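Local coordinates for uncharacterized protein (Corynebacterium diphtheriae, PDB 3LMM) that is of unknown function but is probably a multidomain transcriptional regulator, joining a Schlafen AlbA_2-type domain to helix-turn-helix regions, at residues Gly57-Pro62 against Glu99-Trp104; Ala116-Val120 against Ala131-Ala135; Ile296-Ala300 against Arg378-Met383; Leu327-Leu331 against Leu405-Arg409. One frame throughout, in Å; residues are numbered along the deposited sequence.

Contact 1: Gly57-Pro62 against Glu99-Trp104; sequences GKPENP and ELDIDW
Glu60 lies across the indole of Trp104 where a loop meets the capped first turn of helix 102-113, in the Schlafen AlbA_2 family region; it is a worked example of a CH-pi contact on a tryptophan face beside an N-capped helix start. The touching atom is a methylene: Glu60 CG sits over the five-membered ring of Trp104, 3.3 Å from its centroid. Beyond it the extended chain runs on past the CD1-NE1 side of the ring, its carboxylate plane tilted 15° from that of the indole. Glu60 OE1 comes near Trp104 NE1, but at too poor an angle for a hydrogen bond. Trp104 reaches the loop because its CG is anti to the backbone N (chi1 179°). Asn61 N lies over the same indole face as Glu60 CG, 3.2 Å from Trp104 CH2, and Pro62 CD approaches Trp104 CZ2 at 4.3 Å.

Farther along the loop, Asn61 CB rests on Leu100 CD2 at 3.7 Å, and both side chains also touch Glu45. At the other end of the contact, Glu99 CG packs against the carbonyl of Gly57. The backbones are pinned once, by Asp101 N to Pro59 O (2.7 Å, 164° at the hydrogen), in the carbonyl plane on a lone pair. Asp101 is also the N-cap: Trp104 N donates to Asp101 OD1 over 3.2 Å, meeting that oxygen from above the carboxylate plane.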
# COMPACT_ATOMS: atom_id res chain seq x y z
N GLY A 57 9.52 -2.36 -30.12
CA GLY A 57 9.26 -2.05 -28.72
C GLY A 57 9.71 -0.66 -28.33
O GLY A 57 10.71 -0.17 -28.84
N LYS A 58 8.96 -0.04 -27.43
CA LYS A 58 9.26 1.31 -26.94
C LYS A 58 9.80 1.21 -25.50
O LYS A 58 9.69 0.17 -24.85
CB LYS A 58 8.00 2.16 -26.93
CG LYS A 58 7.32 2.32 -28.28
CD LYS A 58 8.10 3.26 -29.18
CE LYS A 58 7.32 3.52 -30.46
NZ LYS A 58 8.09 4.37 -31.41
N PRO A 59 10.40 2.30 -24.98
CA PRO A 59 10.92 2.25 -23.61
C PRO A 59 9.81 2.14 -22.56
O PRO A 59 10.01 1.53 -21.52
CB PRO A 59 11.71 3.55 -23.50
CG PRO A 59 10.94 4.48 -24.38
CD PRO A 59 10.66 3.61 -25.60
N GLU A 60 8.66 2.72 -22.85
CA GLU A 60 7.51 2.68 -21.94
C GLU A 60 6.27 2.03 -22.57
O GLU A 60 6.02 2.18 -23.77
CB GLU A 60 7.16 4.09 -21.50
CG GLU A 60 8.15 4.69 -20.55
CD GLU A 60 7.79 6.12 -20.24
OE1 GLU A 60 6.59 6.42 -20.10
OE2 GLU A 60 8.71 6.95 -20.12
N ASN A 61 5.50 1.31 -21.76
CA ASN A 61 4.30 0.63 -22.26
C ASN A 61 3.36 0.17 -21.15
O ASN A 61 3.37 -1.00 -20.76
CB ASN A 61 4.73 -0.58 -23.10
CG ASN A 61 3.55 -1.36 -23.64
OD1 ASN A 61 3.73 -2.37 -24.31
ND2 ASN A 61 2.34 -0.89 -23.35
N PRO A 62 2.51 1.07 -20.64
CA PRO A 62 1.57 0.72 -19.56
C PRO A 62 0.79 -0.57 -19.74
O PRO A 62 0.60 -1.31 -18.78
CB PRO A 62 0.67 1.95 -19.48
CG PRO A 62 0.69 2.47 -20.86
CD PRO A 62 2.15 2.38 -21.22
N GLU A 99 12.28 -3.34 -25.34
CA GLU A 99 13.07 -2.15 -25.10
C GLU A 99 12.59 -1.39 -23.87
O GLU A 99 13.00 -0.25 -23.63
CB GLU A 99 13.00 -1.24 -26.33
CG GLU A 99 13.23 -1.99 -27.64
CD GLU A 99 14.65 -2.52 -27.79
OE1 GLU A 99 14.80 -3.68 -28.24
OE2 GLU A 99 15.60 -1.76 -27.47
N LEU A 100 11.72 -2.03 -23.10
CA LEU A 100 11.18 -1.41 -21.90
C LEU A 100 12.30 -0.91 -20.99
O LEU A 100 13.27 -1.61 -20.75
CB LEU A 100 10.28 -2.42 -21.16
CG LEU A 100 9.01 -2.85 -21.89
CD1 LEU A 100 8.47 -4.13 -21.31
CD2 LEU A 100 7.97 -1.73 -21.83
N ASP A 101 12.16 0.30 -20.49
CA ASP A 101 13.18 0.84 -19.61
C ASP A 101 13.08 0.13 -18.26
O ASP A 101 12.00 -0.01 -17.69
CB ASP A 101 12.98 2.34 -19.43
CG ASP A 101 14.03 2.96 -18.53
OD1 ASP A 101 13.65 3.64 -17.55
OD2 ASP A 101 15.24 2.78 -18.81
N ILE A 102 14.23 -0.32 -17.76
CA ILE A 102 14.28 -1.02 -16.48
C ILE A 102 13.63 -0.23 -15.35
O ILE A 102 12.66 -0.69 -14.73
CB ILE A 102 15.72 -1.32 -16.06
CG1 ILE A 102 16.43 -2.12 -17.15
CG2 ILE A 102 15.72 -2.13 -14.76
CD1 ILE A 102 15.94 -3.55 -17.25
N ASP A 103 14.18 0.95 -15.07
CA ASP A 103 13.65 1.79 -14.00
C ASP A 103 12.16 2.02 -14.17
O ASP A 103 11.39 1.91 -13.20
CB ASP A 103 14.39 3.13 -13.95
CG ASP A 103 15.84 2.98 -13.53
OD1 ASP A 103 16.08 2.31 -12.50
OD2 ASP A 103 16.73 3.53 -14.21
N TRP A 104 11.74 2.33 -15.39
CA TRP A 104 10.33 2.56 -15.64
C TRP A 104 9.50 1.34 -15.25
O TRP A 104 8.56 1.44 -14.47
CB TRP A 104 10.10 2.88 -17.11
CG TRP A 104 8.66 3.11 -17.42
CD1 TRP A 104 7.98 4.28 -17.32
CD2 TRP A 104 7.71 2.12 -17.82
NE1 TRP A 104 6.66 4.09 -17.64
CE2 TRP A 104 6.46 2.77 -17.95
CE3 TRP A 104 7.79 0.74 -18.07
CZ2 TRP A 104 5.31 2.09 -18.33
CZ3 TRP A 104 6.64 0.07 -18.45
CH2 TRP A 104 5.42 0.75 -18.57

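Contact 2: Ala116-Val120 against Ala131-Ala135; sequences APDVV and AIYVA
Asp118 and Tyr133 form a hydrogen-bonded pair in an antiparallel beta hairpin, strands 118-123 and 128-134, at the edge of a four-stranded mixed sheet. Tyr133 N donates to Asp118 O at 2.6 Å in an almost straight bond (177°), while the return bond from Asp118 N to Tyr133 O is longer and more bent, 3.1 Å and 136°. The next hydrogen-bonded pair, Val120 with Ala131, is closed by two bonds as well, Val120 N to Ala131 O being 2.7 Å.

The side chains divide between the two faces of the hairpin. On the face of Val119 and Ile132, the two residues lie alongside one another and point the same way, with Val119 CB 3.8 Å from Ile132 CG1; Ile132 CG2, anti to its own backbone N, turns instead to the ring of Pro117, 3.7 Å from Pro117 CB. In the second shell, Val119 meets Ile102 and Arg106, Pro117 meets Ile109 and Val72, and Ile132 meets Leu84 and Val86, so helices 102-113 and 62-77 back this face and strand 82-86 continues the sheet.

The other face carries Tyr133, whose ring packs on Leu15, Ile16 and Val19 of helix 10-24. Arg12 of that helix salt-bridges Asp118 OD2. Here Val120 CG2 touches Ala131 CB at 3.5 Å and comes to the edge of the phenol ring, 4.0 Å from Tyr133 CE2.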
# COMPACT_ATOMS: atom_id res chain seq x y z
N ALA A 116 8.81 -4.59 -5.97
CA ALA A 116 9.79 -4.16 -6.95
C ALA A 116 10.79 -5.29 -7.23
O ALA A 116 11.86 -5.34 -6.61
CB ALA A 116 10.51 -2.93 -6.44
N PRO A 117 10.47 -6.19 -8.17
CA PRO A 117 11.35 -7.31 -8.52
C PRO A 117 12.65 -6.89 -9.19
O PRO A 117 12.72 -5.85 -9.84
CB PRO A 117 10.48 -8.16 -9.43
CG PRO A 117 9.68 -7.13 -10.16
CD PRO A 117 9.28 -6.18 -9.05
N ASP A 118 13.69 -7.71 -9.02
CA ASP A 118 14.98 -7.43 -9.62
C ASP A 118 14.93 -7.80 -11.09
O ASP A 118 14.77 -8.97 -11.44
CB ASP A 118 16.09 -8.23 -8.92
CG ASP A 118 16.54 -7.58 -7.62
OD1 ASP A 118 16.94 -6.39 -7.67
OD2 ASP A 118 16.51 -8.24 -6.55
N VAL A 119 15.04 -6.80 -11.96
CA VAL A 119 15.01 -7.03 -13.40
C VAL A 119 16.35 -6.62 -14.00
O VAL A 119 16.84 -5.53 -13.74
CB VAL A 119 13.87 -6.22 -14.08
CG1 VAL A 119 13.83 -4.82 -13.52
CG2 VAL A 119 14.11 -6.15 -15.59
N VAL A 120 16.93 -7.52 -14.80
CA VAL A 120 18.22 -7.26 -15.45
C VAL A 120 18.13 -7.55 -16.95
O VAL A 120 17.50 -8.53 -17.37
CB VAL A 120 19.37 -8.12 -14.86
CG1 VAL A 120 19.42 -7.96 -13.36
CG2 VAL A 120 19.20 -9.57 -15.24
N ALA A 131 15.38 -10.01 -17.67
CA ALA A 131 15.32 -11.14 -16.76
C ALA A 131 14.73 -10.56 -15.49
O ALA A 131 15.33 -9.68 -14.88
CB ALA A 131 16.71 -11.67 -16.49
N ILE A 132 13.55 -11.02 -15.10
CA ILE A 132 12.96 -10.52 -13.88
C ILE A 132 12.99 -11.59 -12.80
O ILE A 132 12.43 -12.68 -12.97
CB ILE A 132 11.52 -10.08 -14.08
CG1 ILE A 132 11.45 -8.98 -15.11
CG2 ILE A 132 10.99 -9.58 -12.77
CD1 ILE A 132 10.05 -8.53 -15.38
N TYR A 133 13.64 -11.27 -11.69
CA TYR A 133 13.74 -12.20 -10.59
C TYR A 133 12.81 -11.78 -9.47
O TYR A 133 12.99 -10.73 -8.84
CB TYR A 133 15.18 -12.25 -10.07
CG TYR A 133 16.16 -12.77 -11.10
CD1 TYR A 133 16.16 -14.11 -11.48
CD2 TYR A 133 17.04 -11.91 -11.74
CE1 TYR A 133 17.01 -14.58 -12.48
CE2 TYR A 133 17.90 -12.36 -12.75
CZ TYR A 133 17.88 -13.69 -13.12
OH TYR A 133 18.70 -14.13 -14.14
N VAL A 134 11.79 -12.59 -9.24
CA VAL A 134 10.83 -12.28 -8.20
C VAL A 134 10.93 -13.29 -7.06
O VAL A 134 10.92 -14.50 -7.28
CB VAL A 134 9.39 -12.16 -8.82
CG1 VAL A 134 9.32 -12.96 -10.11
CG2 VAL A 134 8.33 -12.60 -7.83
N ALA A 135 11.08 -12.77 -5.84
CA ALA A 135 11.20 -13.58 -4.63
C ALA A 135 9.84 -13.88 -4.03
O ALA A 135 8.87 -13.15 -4.26
CB ALA A 135 12.06 -12.86 -3.61

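Contact 3: Ile296-Ala300 against Arg378-Met383; sequences IPRLA and RMYQAM
Leu299 and Arg378 cross at about a right angle where the start of helix 298-311 meets helix 373-385, an illustration of how side-chain conformation shapes a helix contact with no hydrogen bond across the segments. Leu299 holds its CG anti to the backbone N, at chi1 -180°, and this carries both methyls toward the other helix. Leu299 CD1 reaches Arg378 NH1 at 3.4 Å, and Leu299 CD2 is 3.8 Å from Arg378 NE, so both methyls meet the guanidinium from one side. Arg378 is extended as far as CD and then bends at chi3 (48°), which brings the guanidinium back to the leucine. Its charge is answered elsewhere, by a salt bridge from Arg378 NH2 to Asp370.

One turn along helix 373-385 the contacts are mostly between apolar side chains. Pro297, at the N-cap position, sets its CG 4.1 Å from Ala382 CB and 3.8 Å from Met383 SE. Met383, built as selenomethionine, is folded at both chi2 and chi3, a shape that swings the selenium in between Pro297 and Ala300; the distance from Met383 SE to Ala300 CB is 3.9 Å. Met379, also selenomethionine, behaves differently: it runs straight through chi2, lays its CG beside Ala300 at 4.1 Å from Ala300 CB, and sends the rest of its chain along helix 298-311 to Glu303 and Ala304.

Two small residues thus take the larger chains: Ala300 meets Met379 and Met383, and Ala382 meets Pro297 and Leu299. The arrangement is a largely apolar helix-helix packing of the N-terminal turn of helix 298-311 on helix 373-385, which lies in the RecG C-terminal-like family region.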
# COMPACT_ATOMS: atom_id res chain seq x y z
N ILE A 296 -11.06 16.63 11.84
CA ILE A 296 -10.06 15.98 11.00
C ILE A 296 -10.76 14.88 10.22
O ILE A 296 -11.54 14.11 10.77
CB ILE A 296 -8.83 15.42 11.79
CG1 ILE A 296 -9.24 14.30 12.72
CG2 ILE A 296 -8.18 16.53 12.59
CD1 ILE A 296 -8.04 13.78 13.52
N PRO A 297 -10.51 14.83 8.90
CA PRO A 297 -11.13 13.82 8.05
C PRO A 297 -11.15 12.41 8.61
O PRO A 297 -10.11 11.81 8.86
CB PRO A 297 -10.34 13.93 6.75
CG PRO A 297 -9.02 14.54 7.18
CD PRO A 297 -9.46 15.57 8.18
N ARG A 298 -12.36 11.88 8.79
CA ARG A 298 -12.55 10.54 9.32
C ARG A 298 -11.53 9.53 8.79
O ARG A 298 -10.88 8.81 9.56
CB ARG A 298 -13.97 10.08 9.00
CG ARG A 298 -15.03 10.90 9.71
CD ARG A 298 -15.23 10.40 11.11
NE ARG A 298 -15.65 11.44 12.05
CZ ARG A 298 -16.82 12.06 12.02
NH1 ARG A 298 -17.09 13.00 12.92
NH2 ARG A 298 -17.72 11.75 11.09
N LEU A 299 -11.38 9.48 7.47
CA LEU A 299 -10.44 8.57 6.83
C LEU A 299 -9.05 8.69 7.44
O LEU A 299 -8.45 7.69 7.84
CB LEU A 299 -10.33 8.89 5.35
CG LEU A 299 -9.37 7.97 4.62
CD1 LEU A 299 -10.04 6.62 4.39
CD2 LEU A 299 -8.97 8.61 3.30
N ALA A 300 -8.55 9.92 7.48
CA ALA A 300 -7.24 10.17 8.04
C ALA A 300 -7.11 9.52 9.42
O ALA A 300 -6.11 8.86 9.70
CB ALA A 300 -7.00 11.67 8.13
N ARG A 378 -3.52 8.01 1.05
CA ARG A 378 -4.86 8.58 1.08
C ARG A 378 -4.97 9.44 2.32
O ARG A 378 -5.71 10.42 2.34
CB ARG A 378 -5.91 7.48 1.12
CG ARG A 378 -6.03 6.74 -0.19
CD ARG A 378 -7.09 5.68 -0.11
NE ARG A 378 -8.34 6.17 0.47
CZ ARG A 378 -9.44 5.43 0.57
NH1 ARG A 378 -10.54 5.94 1.11
NH2 ARG A 378 -9.44 4.18 0.13
N MSE A 379 -4.23 9.06 3.36
CA MSE A 379 -4.25 9.81 4.60
C MSE A 379 -3.64 11.17 4.29
O MSE A 379 -4.30 12.19 4.45
CB MSE A 379 -3.43 9.09 5.67
CG MSE A 379 -3.49 9.76 7.03
SE MSE A 379 -2.40 8.89 8.39
CE MSE A 379 -0.66 9.33 7.67
N TYR A 380 -2.39 11.18 3.83
CA TYR A 380 -1.73 12.42 3.48
C TYR A 380 -2.64 13.28 2.63
O TYR A 380 -2.91 14.43 2.96
CB TYR A 380 -0.45 12.14 2.72
CG TYR A 380 0.76 12.09 3.58
CD1 TYR A 380 1.76 13.06 3.45
CD2 TYR A 380 0.93 11.08 4.52
CE1 TYR A 380 2.91 13.01 4.22
CE2 TYR A 380 2.06 11.02 5.31
CZ TYR A 380 3.06 11.99 5.15
OH TYR A 380 4.21 11.92 5.91
N GLN A 381 -3.10 12.71 1.52
CA GLN A 381 -4.00 13.42 0.61
C GLN A 381 -5.15 14.08 1.37
O GLN A 381 -5.32 15.30 1.32
CB GLN A 381 -4.55 12.44 -0.45
CG GLN A 381 -6.07 12.43 -0.63
CD GLN A 381 -6.60 13.63 -1.40
OE1 GLN A 381 -7.74 14.04 -1.21
NE2 GLN A 381 -5.78 14.17 -2.30
N ALA A 382 -5.94 13.28 2.08
CA ALA A 382 -7.07 13.80 2.84
C ALA A 382 -6.70 15.04 3.65
O ALA A 382 -7.51 15.96 3.78
CB ALA A 382 -7.63 12.72 3.75
N MSE A 383 -5.48 15.10 4.18
CA MSE A 383 -5.06 16.26 4.96
C MSE A 383 -4.81 17.44 4.04
O MSE A 383 -5.45 18.47 4.15
CB MSE A 383 -3.80 15.96 5.76
CG MSE A 383 -3.98 14.88 6.84
SE MSE A 383 -5.42 15.27 8.13
CE MSE A 383 -4.65 16.88 8.90

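Contact 4: Leu327-Leu331 against Leu405-Arg409; sequences LDSTL and LVGGR
Chi1 of -55° places Ser329 OG beside its own backbone N and anti to the carbonyl carbon, 3.7 Å from Gly408 CA and hydrogen-bonded to Glu295. Ser329 CB itself lies 3.6 Å from Gly408 N. At the neighbouring position, chi1 of 166° at Val406 puts CG1 anti to the backbone N, and CG2 turns to the threonine: Thr330 and Val406 stand side by side, pointing the same way, with Thr330 CG2 3.6 Å from Val406 CG2. These two make the non-hydrogen-bonded pair of the antiparallel ladder between strands 330-336 and 400-406.

Leu331 and Leu405 follow as the hydrogen-bonded pair, Leu331 N to Leu405 O and Leu405 N to Leu331 O both at 2.9 Å, their side chains on the opposite face. Past Thr330 the ladder gains one more bond, Gly407 N to Ser329 O at 3.1 Å, whose donor stands well above the carbonyl plane.

The ladder ends beside a G1 beta bulge, in which Ser329 and Thr330 together face Ile325, and beside Gly408, whose backbone angles suit a residue without CB. Gly408 is also joined to Glu295 through its backbone. Polar bonds to Glu295 thus accompany the end of the ladder, while methyl contacts line its paired part.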
# COMPACT_ATOMS: atom_id res chain seq x y z
N LEU A 327 -8.33 22.07 21.96
CA LEU A 327 -8.11 23.39 21.39
C LEU A 327 -7.25 23.46 20.13
O LEU A 327 -7.31 24.45 19.40
CB LEU A 327 -7.55 24.32 22.47
CG LEU A 327 -8.50 24.54 23.66
CD1 LEU A 327 -7.85 25.42 24.72
CD2 LEU A 327 -9.79 25.19 23.15
N ASP A 328 -6.48 22.43 19.86
CA ASP A 328 -5.62 22.42 18.68
C ASP A 328 -6.16 21.50 17.61
O ASP A 328 -5.64 21.45 16.50
CB ASP A 328 -4.21 22.00 19.07
CG ASP A 328 -3.49 23.08 19.85
OD1 ASP A 328 -3.43 24.22 19.33
OD2 ASP A 328 -2.99 22.80 20.97
N SER A 329 -7.23 20.79 17.95
CA SER A 329 -7.85 19.85 17.04
C SER A 329 -6.82 18.86 16.53
O SER A 329 -6.94 18.38 15.41
CB SER A 329 -8.46 20.57 15.83
OG SER A 329 -9.37 21.57 16.21
N THR A 330 -5.80 18.55 17.32
CA THR A 330 -4.83 17.59 16.80
C THR A 330 -4.91 16.23 17.50
O THR A 330 -5.29 16.15 18.66
CB THR A 330 -3.37 18.15 16.83
OG1 THR A 330 -2.68 17.62 17.96
CG2 THR A 330 -3.37 19.67 16.89
N LEU A 331 -4.59 15.18 16.76
CA LEU A 331 -4.61 13.83 17.30
C LEU A 331 -3.25 13.19 17.17
O LEU A 331 -2.67 13.14 16.09
CB LEU A 331 -5.63 12.96 16.56
CG LEU A 331 -5.51 11.44 16.78
CD1 LEU A 331 -6.88 10.78 16.81
CD2 LEU A 331 -4.68 10.84 15.68
N LEU A 405 -1.64 14.16 13.54
CA LEU A 405 -2.58 14.74 12.59
C LEU A 405 -3.10 16.05 13.14
O LEU A 405 -3.78 16.05 14.16
CB LEU A 405 -3.77 13.81 12.38
CG LEU A 405 -3.60 12.80 11.26
CD1 LEU A 405 -2.33 12.03 11.47
CD2 LEU A 405 -4.80 11.88 11.22
N VAL A 406 -2.78 17.16 12.48
CA VAL A 406 -3.28 18.46 12.95
C VAL A 406 -4.44 18.95 12.08
O VAL A 406 -4.24 19.32 10.93
CB VAL A 406 -2.17 19.53 12.95
CG1 VAL A 406 -2.80 20.91 13.09
CG2 VAL A 406 -1.19 19.29 14.08
N GLY A 407 -5.66 18.96 12.63
CA GLY A 407 -6.81 19.39 11.85
C GLY A 407 -7.47 20.72 12.20
O GLY A 407 -6.80 21.73 12.42
N GLY A 408 -8.79 20.71 12.24
CA GLY A 408 -9.52 21.93 12.53
C GLY A 408 -10.41 22.34 11.36
O GLY A 408 -10.73 21.53 10.50
N ARG A 409 -10.80 23.61 11.33
CA ARG A 409 -11.65 24.07 10.25
C ARG A 409 -10.92 24.02 8.91
O ARG A 409 -9.72 24.28 8.83
CB ARG A 409 -12.13 25.51 10.50
CG ARG A 409 -13.35 25.60 11.39
CD ARG A 409 -13.80 27.04 11.57
NE ARG A 409 -15.09 27.08 12.24
CZ ARG A 409 -16.25 26.82 11.65
NH1 ARG A 409 -16.27 26.51 10.36
NH2 ARG A 409 -17.38 26.85 12.35

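In the fold
The four contacts fall into two pairs. Contacts 1 and 2 share the Schlafen AlbA_2 region, their centres 15 Å apart, and touch through Ile102 CG2 and Val119 CG1 (3.5 Å), helix 102-113 leading from one to the other. The cobalt ion, at a site of Asp41, Phe42 and Asp90, lies about 12 Å from the side chain of Ile132 in contact 2. Contacts 3 and 4, centres 12 Å apart, interlock along the chain, their segments alternating; Ile296 CG2 lies against Gly407 CA (3.3 Å), and the Met383 side chain reaches Val406. Between the pairs there is no touch: contacts 2 and 3 are about 19 Å apart at their nearest atoms.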